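PDB 2FUP: hypothetical protein PA3352 from Pseudomonas aeruginosa, which is of uncharacterised function but belongs to the FlgN family and probably acts in flagellum synthesis, as a FlgN-type export chaperone would. Local coordinates for residues A[16-21]-A[52-57]. Sequence-based numbering, arbitrary orientation. Where two conformers were deposited one is given.
Sequences IGHANQ and MQQLER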
loop_
_atom_site.group_PDB
_atom_site.type_symbol
_atom_site.label_atom_id
_atom_site.label_comp_id
_atom_site.label_asym_id
_atom_site.label_seq_id
_atom_site.Cartn_x
_atom_site.Cartn_y
_atom_site.Cartn_z
ATOM N N ILE A 16 5.622 -1.466 -1.765
ATOM C CA ILE A 16 6.216 -0.104 -1.911
ATOM C C ILE A 16 6.138 0.331 -3.404
ATOM O O ILE A 16 5.763 1.450 -3.730
ATOM C CB ILE A 16 7.613 -0.028 -1.316
ATOM C CG1 ILE A 16 7.517 -0.006 0.217
ATOM C CG2 ILE A 16 8.316 1.214 -1.803
ATOM C CD1 ILE A 16 8.757 -0.451 0.895
ATOM N N GLY A 17 6.461 -0.592 -4.297
ATOM C CA GLY A 17 6.383 -0.281 -5.747
ATOM C C GLY A 17 4.950 0.026 -6.095
ATOM O O GLY A 17 4.697 0.978 -6.831
ATOM N N HIS A 18 4.018 -0.823 -5.662
ATOM C CA HIS A 18 2.622 -0.583 -6.046
ATOM C C HIS A 18 2.063 0.699 -5.408
ATOM O O HIS A 18 1.279 1.393 -6.053
ATOM C CB HIS A 18 1.741 -1.783 -5.737
ATOM C CG HIS A 18 2.189 -3.035 -6.394
ATOM N ND1 HIS A 18 2.686 -3.070 -7.675
ATOM C CD2 HIS A 18 2.194 -4.309 -5.943
ATOM C CE1 HIS A 18 2.958 -4.334 -7.995
ATOM N NE2 HIS A 18 2.712 -5.095 -6.942
ATOM N N ALA A 19 2.425 1.001 -4.165
ATOM C CA ALA A 19 1.966 2.211 -3.516
ATOM C C ALA A 19 2.543 3.443 -4.187
ATOM O O ALA A 19 1.866 4.430 -4.348
ATOM C CB ALA A 19 2.303 2.190 -2.049
ATOM N N ASN A 20 3.810 3.397 -4.577
ATOM C CA ASN A 20 4.357 4.513 -5.362
ATOM C C ASN A 20 3.580 4.696 -6.684
ATOM O O ASN A 20 3.264 5.830 -7.045
ATOM C CB ASN A 20 5.820 4.262 -5.663
ATOM C CG ASN A 20 6.728 4.762 -4.577
ATOM O OD1 ASN A 20 6.636 5.914 -4.159
ATOM N ND2 ASN A 20 7.673 3.908 -4.152
ATOM N N GLN A 21 3.296 3.596 -7.373
ATOM C CA GLN A 21 2.586 3.717 -8.623
ATOM C C GLN A 21 1.185 4.283 -8.360
ATOM O O GLN A 21 0.675 5.104 -9.134
ATOM C CB GLN A 21 2.603 2.426 -9.413
ATOM C CG GLN A 21 4.005 2.202 -9.985
ATOM C CD GLN A 21 4.004 1.246 -11.145
ATOM O OE1 GLN A 21 3.249 0.292 -11.146
ATOM N NE2 GLN A 21 4.838 1.512 -12.161
HETATM N N MSE A 52 -4.700 -1.905 -6.584
HETATM C CA MSE A 52 -5.437 -1.939 -5.334
HETATM C C MSE A 52 -5.694 -3.412 -4.954
HETATM O O MSE A 52 -5.633 -3.792 -3.769
HETATM C CB MSE A 52 -6.731 -1.174 -5.518
HETATM C CG MSE A 52 -6.482 0.279 -5.782
HETATM SE SE MSE A 52 -8.132 1.169 -6.187
HETATM C CE MSE A 52 -8.721 0.201 -7.681
ATOM N N GLN A 53 -5.926 -4.212 -5.979
ATOM C CA GLN A 53 -6.070 -5.675 -5.774
ATOM C C GLN A 53 -4.785 -6.271 -5.217
ATOM O O GLN A 53 -4.806 -7.099 -4.250
ATOM C CB GLN A 53 -6.347 -6.383 -7.092
ATOM N N GLN A 54 -3.661 -5.899 -5.817
ATOM C CA GLN A 54 -2.383 -6.394 -5.375
ATOM C C GLN A 54 -2.111 -5.900 -3.974
ATOM O O GLN A 54 -1.614 -6.655 -3.118
ATOM C CB GLN A 54 -1.196 -6.037 -6.308
ATOM C CG GLN A 54 -1.263 -6.734 -7.677
ATOM C CD GLN A 54 -0.436 -6.070 -8.748
ATOM O OE1 GLN A 54 -0.604 -4.858 -9.030
ATOM N NE2 GLN A 54 0.520 -6.809 -9.289
ATOM N N LEU A 55 -2.353 -4.626 -3.680
ATOM C CA LEU A 55 -2.132 -4.142 -2.307
ATOM C C LEU A 55 -3.000 -4.878 -1.230
ATOM O O LEU A 55 -2.553 -5.167 -0.115
ATOM C CB LEU A 55 -2.338 -2.604 -2.225
ATOM C CG LEU A 55 -1.195 -1.757 -2.872
ATOM C CD1 LEU A 55 -1.658 -0.354 -3.223
ATOM C CD2 LEU A 55 0.087 -1.729 -2.065
ATOM N N GLU A 56 -4.252 -5.127 -1.607
ATOM C CA GLU A 56 -5.189 -5.849 -0.727
ATOM C C GLU A 56 -4.666 -7.280 -0.449
ATOM O O GLU A 56 -4.592 -7.713 0.707
ATOM C CB GLU A 56 -6.574 -5.900 -1.386
ATOM C CG GLU A 56 -7.606 -6.881 -0.818
ATOM C CD GLU A 56 -8.655 -7.438 -1.894
ATOM O OE1 GLU A 56 -8.281 -7.781 -3.062
ATOM O OE2 GLU A 56 -9.856 -7.585 -1.535
ATOM N N ARG A 57 -4.363 -7.962 -1.525
ATOM C CA ARG A 57 -3.845 -9.352 -1.421
ATOM C C ARG A 57 -2.536 -9.372 -0.643
ATOM O O ARG A 57 -2.305 -10.195 0.287
ATOM C CB ARG A 57 -3.693 -10.010 -2.792
ATOM C CG ARG A 57 -4.990 -10.508 -3.355
ATOM C CD ARG A 57 -4.806 -11.379 -4.589
ATOM N NE ARG A 57 -6.119 -11.850 -5.006
ATOM C CZ ARG A 57 -6.332 -12.812 -5.888
ATOM N NH1 ARG A 57 -5.311 -13.399 -6.509
ATOM N NH2 ARG A 57 -7.582 -13.152 -6.161
#
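In one of its two deposited conformers, the imidazole of His18 stacks on the side-chain amide of Gln54, the planes 28° apart. The amide lies over one face of the ring, and Gln54 CD is 3.8 Å from His18 NE2. The oxygen and nitrogen of this amide are not securely told apart, so only the stacking, which holds whichever way the amide is turned, is claimed for this conformer. The aliphatic root of Gln54 adds to this, its CB resting 3.8 Å from His18 CD2. In Gln54, CG is anti to the carbonyl carbon (chi1 -67°) and the chain beyond is extended, which carries the amide across to the ring.

Nonpolar contact supplies the inner layer. Leu55 CD2 reaches 4.0 Å from His18 CB and also approaches the backbone of Ala19, 4.2 Å from its N. Leu55 is buried; beyond this pair it also touches Asp15 and Leu22 of helix 7-34 and Leu130 of helix 121-130.

Nearest CA atoms, those of His18 and Leu55, are 7.0 Å apart, while the local axes approach to 9.7 Å with their directions 144° apart. This is roughly antiparallel packing of helices 7-34 and 39-68, consecutive long helices forming a helical hairpin within the all-helical bundle of this FlgN-family protein.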